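Local structure of response regulator (Caulobacter vibrioides, 3N0R) at residues Glu199-Arg203 and Arg204-Leu208; Phe256-Thr259 and Lys260-Pro264; Tyr77-Phe80 and His81-Leu85. The protein is a stress response regulator that joins a sigma-like domain to a two-component receiver domain and probably acts as an anti-anti-sigma factor. The protein carries 1 engineered substitution. One frame throughout, in Å; residues are numbered along the deposited sequence. Where two conformers were deposited one is given.

Interaction 1 of 3, residues Glu199-Arg203 and Arg204-Leu208; sequences EAVTR and RTPGL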
# COMPACT_ATOMS: atom_id res chain seq x y z
N GLU A 199 -22.05 16.59 2.87
CA GLU A 199 -22.44 17.36 4.05
C GLU A 199 -21.30 17.42 5.07
O GLU A 199 -20.99 18.49 5.61
CB GLU A 199 -23.68 16.74 4.68
CG GLU A 199 -24.29 17.57 5.78
CD GLU A 199 -25.64 17.04 6.21
OE1 GLU A 199 -25.93 15.85 5.94
OE2 GLU A 199 -26.41 17.81 6.82
N ALA A 200 -20.68 16.28 5.32
CA ALA A 200 -19.56 16.23 6.27
C ALA A 200 -18.39 17.12 5.84
O ALA A 200 -17.85 17.88 6.65
CB ALA A 200 -19.09 14.80 6.46
N VAL A 201 -18.00 17.02 4.58
CA VAL A 201 -16.85 17.79 4.09
C VAL A 201 -17.16 19.28 4.06
O VAL A 201 -16.29 20.10 4.30
CB VAL A 201 -16.38 17.29 2.71
CG1 VAL A 201 -15.33 18.22 2.15
CG2 VAL A 201 -15.81 15.87 2.81
N THR A 202 -18.41 19.63 3.79
CA THR A 202 -18.83 21.03 3.80
C THR A 202 -18.68 21.64 5.20
O THR A 202 -18.35 22.81 5.35
CB THR A 202 -20.27 21.16 3.29
OG1 THR A 202 -20.33 20.65 1.95
CG2 THR A 202 -20.72 22.61 3.29
N ARG A 203 -18.89 20.82 6.23
CA ARG A 203 -18.70 21.29 7.60
C ARG A 203 -17.23 21.40 7.98
O ARG A 203 -16.82 22.37 8.64
CB ARG A 203 -19.43 20.38 8.60
CG ARG A 203 -20.89 20.71 8.76
CD ARG A 203 -21.49 20.02 9.97
NE ARG A 203 -22.82 20.53 10.27
CZ ARG A 203 -23.88 20.31 9.50
NH1 ARG A 203 -23.75 19.59 8.40
NH2 ARG A 203 -25.07 20.81 9.83
N ARG A 204 -16.43 20.41 7.58
CA ARG A 204 -15.01 20.42 7.93
C ARG A 204 -14.22 19.57 6.94
O ARG A 204 -14.60 18.45 6.65
CB ARG A 204 -14.84 19.86 9.34
CG ARG A 204 -13.52 20.21 10.01
CD ARG A 204 -13.60 19.93 11.51
NE ARG A 204 -12.58 20.61 12.31
CZ ARG A 204 -11.39 21.03 11.87
NH1 ARG A 204 -11.02 20.85 10.60
NH2 ARG A 204 -10.56 21.63 12.71
N THR A 205 -13.13 20.11 6.42
CA THR A 205 -12.28 19.34 5.52
C THR A 205 -11.42 18.38 6.34
O THR A 205 -10.71 18.79 7.24
CB THR A 205 -11.37 20.25 4.67
OG1 THR A 205 -12.17 21.23 4.00
CG2 THR A 205 -10.60 19.43 3.63
N PRO A 206 -11.50 17.08 6.03
CA PRO A 206 -10.72 16.10 6.79
C PRO A 206 -9.26 16.08 6.34
O PRO A 206 -8.92 16.64 5.29
CB PRO A 206 -11.40 14.78 6.44
CG PRO A 206 -11.91 14.99 5.08
CD PRO A 206 -12.31 16.44 4.99
N GLY A 207 -8.40 15.41 7.11
CA GLY A 207 -7.02 15.18 6.72
C GLY A 207 -6.83 13.84 6.03
O GLY A 207 -5.75 13.55 5.51
N LEU A 208 -7.85 13.00 6.05
CA LEU A 208 -7.77 11.66 5.47
C LEU A 208 -9.19 11.16 5.26
O LEU A 208 -10.05 11.39 6.11
CB LEU A 208 -7.02 10.71 6.41
CG LEU A 208 -6.96 9.23 6.03
CD1 LEU A 208 -6.14 9.01 4.76
CD2 LEU A 208 -6.36 8.43 7.18
O HOH W 1 -14.73 22.31 4.32
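Val201 and Pro206 meet across the C-terminal end of helix 194-203, a local helix-end contact where the receiver domain's chain turns toward strand 208-212. The last helical turn closes with the amide of Arg204, the first residue to leave helical backbone angles, bonded to Ala200 O at 3.0 Å. One residue on, Val201 O is engaged differently. A water donates to it at 2.7 Å and also pairs with Thr205 OG1 at 2.8 Å, bridging helix end and loop. The CA of Val201 adds a C-H...O contact to Arg204 O, 3.5 Å away. On the buried side, CG2 of Val201 reaches CD of Pro206 at 4.2 Å, the two side chains crossing at about a right angle; both also pack on Leu164 of strand 162-166. The arginines diverge: in the conformer described, Arg203 runs back along the helix to a long salt bridge with Glu199, NH1 to OE2 at 3.6 Å, while Arg204, with CG anti to its own N (chi1 -161°), carries its guanidinium to Glu162. Ala200 O thus keeps an amide partner while a water takes up Val201 O, and the charge of Arg204 is met by the carboxylate of Glu162.

Interaction 2 of 3, residues Phe256-Thr259 and Lys260-Pro264; sequences FLIT and KPFQP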
# COMPACT_ATOMS: atom_id res chain seq x y z
N PHE A 256 -3.83 3.73 -2.60
CA PHE A 256 -3.94 3.12 -1.28
C PHE A 256 -5.28 2.40 -1.18
O PHE A 256 -6.32 2.95 -1.51
CB PHE A 256 -3.83 4.18 -0.17
CG PHE A 256 -2.62 5.07 -0.30
CD1 PHE A 256 -1.34 4.58 -0.06
CD2 PHE A 256 -2.76 6.41 -0.66
CE1 PHE A 256 -0.22 5.41 -0.20
CE2 PHE A 256 -1.66 7.24 -0.78
CZ PHE A 256 -0.39 6.74 -0.56
N LEU A 257 -5.20 1.17 -0.66
CA LEU A 257 -6.30 0.22 -0.68
C LEU A 257 -6.32 -0.54 0.65
O LEU A 257 -5.26 -0.90 1.18
CB LEU A 257 -6.09 -0.74 -1.84
CG LEU A 257 -7.27 -1.54 -2.39
CD1 LEU A 257 -8.38 -0.61 -2.85
CD2 LEU A 257 -6.81 -2.41 -3.53
N ILE A 258 -7.52 -0.78 1.18
CA ILE A 258 -7.63 -1.76 2.24
C ILE A 258 -8.77 -2.71 1.96
O ILE A 258 -9.80 -2.35 1.37
CB ILE A 258 -7.82 -1.13 3.63
CG1 ILE A 258 -9.06 -0.24 3.65
CG2 ILE A 258 -6.59 -0.35 4.05
CD1 ILE A 258 -9.35 0.33 5.04
N THR A 259 -8.54 -3.95 2.34
CA THR A 259 -9.51 -5.00 2.13
C THR A 259 -10.43 -5.14 3.33
O THR A 259 -9.98 -5.09 4.48
CB THR A 259 -8.80 -6.35 1.91
OG1 THR A 259 -7.89 -6.21 0.81
CG2 THR A 259 -9.79 -7.46 1.62
N LYS A 260 -11.72 -5.29 3.06
CA LYS A 260 -12.68 -5.70 4.09
C LYS A 260 -13.04 -7.17 3.83
O LYS A 260 -13.16 -7.56 2.67
CB LYS A 260 -13.93 -4.80 4.07
CG LYS A 260 -14.65 -4.77 2.72
CD LYS A 260 -15.97 -4.00 2.78
CE LYS A 260 -16.63 -3.98 1.41
NZ LYS A 260 -17.95 -3.29 1.43
N PRO A 261 -13.18 -7.99 4.89
CA PRO A 261 -13.03 -7.65 6.31
C PRO A 261 -11.58 -7.30 6.67
O PRO A 261 -10.65 -7.76 6.02
CB PRO A 261 -13.45 -8.93 7.03
CG PRO A 261 -13.17 -10.02 6.05
CD PRO A 261 -13.44 -9.43 4.69
N PHE A 262 -11.41 -6.50 7.72
CA PHE A 262 -10.13 -5.88 8.02
C PHE A 262 -9.17 -6.77 8.80
O PHE A 262 -9.56 -7.41 9.77
CB PHE A 262 -10.36 -4.57 8.78
CG PHE A 262 -11.28 -3.63 8.08
CD1 PHE A 262 -10.94 -3.11 6.84
CD2 PHE A 262 -12.50 -3.27 8.64
CE1 PHE A 262 -11.79 -2.25 6.17
CE2 PHE A 262 -13.36 -2.40 7.98
CZ PHE A 262 -13.01 -1.89 6.73
N GLN A 263 -7.92 -6.77 8.38
CA GLN A 263 -6.83 -7.23 9.22
C GLN A 263 -6.16 -5.97 9.72
O GLN A 263 -5.69 -5.17 8.91
CB GLN A 263 -5.83 -8.07 8.42
CG GLN A 263 -6.32 -9.48 8.13
CD GLN A 263 -5.25 -10.33 7.46
OE1 GLN A 263 -4.78 -10.01 6.37
NE2 GLN A 263 -4.86 -11.41 8.13
N PRO A 264 -6.14 -5.76 11.05
CA PRO A 264 -5.70 -4.49 11.63
C PRO A 264 -4.35 -3.97 11.14
O PRO A 264 -4.23 -2.77 10.90
CB PRO A 264 -5.65 -4.79 13.13
CG PRO A 264 -6.68 -5.85 13.32
CD PRO A 264 -6.62 -6.70 12.08
O HOH W 2 -7.53 -5.71 5.73
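Ile258 and Phe262 form the packed half of the turn that follows strand 257-259, an edge strand of the parallel receiver sheet, and leads into helix 264-277. In the conformer described, CD1 of Ile258 lies 3.7 Å from CE1 of Phe262, the two side chains meeting at a slant. Ile258 places CG1 between its N and carbonyl carbon (chi1 57°), and its extended end reaches the ring. Beyond this pair, Ile258 packs on Ile176 and Ala270, and Phe262 lies against Ile172 and Leu179 of helix 170-182. The same ring also approaches the backbone, its CD1 3.2 Å from Thr259 O.

The peptide between Lys260 and Pro261 is cis, as in other receiver domains. It folds the chain sharply, leaving Thr259 O and Pro261 O 3.2 Å apart, two acceptors that cannot bond each other. Lys260 sends an extended chain from this bend to Glu169 and to Asp212, the predicted phosphorylation site, which is unmodified here. The other side of the turn is looser and wetter: Pro261 and Gln263 are exposed, and a water links the strand end to the N-cap residue. It donates to Thr259 O at 2.8 Å and accepts from Gln263 N at 2.9 Å.

Interaction 3 of 3, residues Tyr77-Phe80 and His81-Leu85; sequences YRVF and HAIWL
Phe80 and Trp84 meet one turn apart on helix 72-84, within the helical sigma-like part of the protein. CD1 of Trp84 sits over the centre of one face of the Phe80 ring, 3.8 Å from its CE2, with the planes of the Phe80 ring and the five-membered ring of Trp84 inclined at 47°. Leu85 approaches the same ring at its edge, its CD1 4.0 Å from CE1. With CG anti to N (chi1 -177°), Phe80 sets its ring beside the helix, leaning slightly toward its C-terminal end. On another side of the helix, Val79 and Ile83 lie side by side, CG1 to CD1 at 3.9 Å.

Four i to i+4 bonds hold this spacing, from Tyr77-His81 to Phe80-Trp84; Ile83 N bonds Val79 O at 3.0 Å. Farther out, neighbouring helices clamp the side chains: Ile34 and Ala38 meet Phe80 from helix 31-42, and Tyr51 of helix 45-60 stacks on Trp84, its backbone O accepting a hydrogen bond from Trp84 NE1. His81 NE2 is paired with Tyr37 OH, while the CD1 methyl of Leu85 covers one face of the imidazole. Leu85 CD1 therefore serves two rings, standing 3.5 Å above the centre of the His81 plane.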
# COMPACT_ATOMS: atom_id res chain seq x y z
N TYR A 77 8.91 -11.17 -5.03
CA TYR A 77 9.26 -9.95 -4.30
C TYR A 77 10.77 -9.77 -4.22
O TYR A 77 11.28 -8.66 -4.29
CB TYR A 77 8.61 -9.91 -2.91
CG TYR A 77 7.14 -9.50 -2.88
CD1 TYR A 77 6.15 -10.37 -3.33
CD2 TYR A 77 6.73 -8.28 -2.35
CE1 TYR A 77 4.81 -10.03 -3.28
CE2 TYR A 77 5.38 -7.93 -2.29
CZ TYR A 77 4.43 -8.82 -2.76
OH TYR A 77 3.08 -8.50 -2.70
N ARG A 78 11.51 -10.87 -4.05
CA ARG A 78 12.97 -10.78 -4.03
C ARG A 78 13.50 -10.21 -5.35
O ARG A 78 14.38 -9.35 -5.35
CB ARG A 78 13.56 -12.16 -3.74
CG ARG A 78 15.07 -12.19 -3.71
CD ARG A 78 15.56 -13.58 -3.31
NE ARG A 78 17.02 -13.64 -3.25
CZ ARG A 78 17.72 -14.75 -3.03
NH1 ARG A 78 17.10 -15.91 -2.85
NH2 ARG A 78 19.04 -14.70 -2.99
N VAL A 79 12.97 -10.69 -6.48
CA VAL A 79 13.36 -10.16 -7.78
C VAL A 79 13.03 -8.66 -7.88
O VAL A 79 13.85 -7.87 -8.34
CB VAL A 79 12.69 -10.97 -8.91
CG1 VAL A 79 12.72 -10.20 -10.22
CG2 VAL A 79 13.39 -12.32 -9.05
N PHE A 80 11.83 -8.28 -7.45
CA PHE A 80 11.43 -6.88 -7.46
C PHE A 80 12.44 -6.03 -6.67
O PHE A 80 12.85 -4.96 -7.12
CB PHE A 80 10.03 -6.75 -6.85
CG PHE A 80 9.49 -5.35 -6.86
CD1 PHE A 80 9.79 -4.47 -5.83
CD2 PHE A 80 8.68 -4.90 -7.90
CE1 PHE A 80 9.30 -3.18 -5.83
CE2 PHE A 80 8.17 -3.61 -7.90
CZ PHE A 80 8.49 -2.74 -6.88
N HIS A 81 12.85 -6.53 -5.51
CA HIS A 81 13.82 -5.81 -4.69
C HIS A 81 15.21 -5.74 -5.32
O HIS A 81 15.91 -4.74 -5.17
CB HIS A 81 13.88 -6.44 -3.30
CG HIS A 81 12.83 -5.92 -2.38
ND1 HIS A 81 13.15 -5.19 -1.25
CD2 HIS A 81 11.48 -5.98 -2.42
CE1 HIS A 81 12.05 -4.83 -0.63
NE2 HIS A 81 11.01 -5.28 -1.32
N ALA A 82 15.63 -6.81 -5.99
CA ALA A 82 16.92 -6.79 -6.70
C ALA A 82 16.93 -5.71 -7.79
O ALA A 82 17.93 -5.01 -7.97
CB ALA A 82 17.21 -8.17 -7.31
N ILE A 83 15.83 -5.60 -8.52
CA ILE A 83 15.74 -4.63 -9.60
C ILE A 83 15.66 -3.20 -9.08
O ILE A 83 16.39 -2.34 -9.57
CB ILE A 83 14.55 -4.92 -10.54
CG1 ILE A 83 14.74 -6.27 -11.24
CG2 ILE A 83 14.38 -3.81 -11.56
CD1 ILE A 83 13.50 -6.79 -11.97
N TRP A 84 14.80 -2.96 -8.09
CA TRP A 84 14.42 -1.59 -7.73
C TRP A 84 14.98 -1.05 -6.42
O TRP A 84 15.08 0.16 -6.27
CB TRP A 84 12.89 -1.45 -7.73
CG TRP A 84 12.28 -1.67 -9.07
CD1 TRP A 84 11.54 -2.75 -9.47
CD2 TRP A 84 12.37 -0.80 -10.20
NE1 TRP A 84 11.18 -2.60 -10.79
CE2 TRP A 84 11.68 -1.41 -11.26
CE3 TRP A 84 12.98 0.44 -10.41
CZ2 TRP A 84 11.57 -0.82 -12.52
CZ3 TRP A 84 12.88 1.02 -11.67
CH2 TRP A 84 12.19 0.40 -12.70
N LEU A 85 15.30 -1.94 -5.48
CA LEU A 85 15.48 -1.51 -4.09
C LEU A 85 16.79 -1.98 -3.47
O LEU A 85 16.91 -2.09 -2.24
CB LEU A 85 14.29 -1.98 -3.24
CG LEU A 85 12.94 -1.38 -3.62
CD1 LEU A 85 11.81 -2.11 -2.90
CD2 LEU A 85 12.91 0.12 -3.31

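How the interactions relate
Interactions 1 and 2 belong to the receiver domain and interaction 3 to the helical sigma-like part, on the opposite side of the chain's centre. The two receiver contacts, with centres 22 Å apart and nearest atoms about 7 Å apart, both join an element of the parallel sheet to a helix. Interaction 1 leads into strand 208-212, which ends at Asp212, the predicted phosphorylation site, and interaction 2 supplies the lysine that salt-bridges that aspartate. Residues 77-85 are centred 25 Å from interaction 2 and 39 Å from interaction 1; even the nearest atoms are about 12 and 21 Å away, so neither receiver contact touches this helix directly.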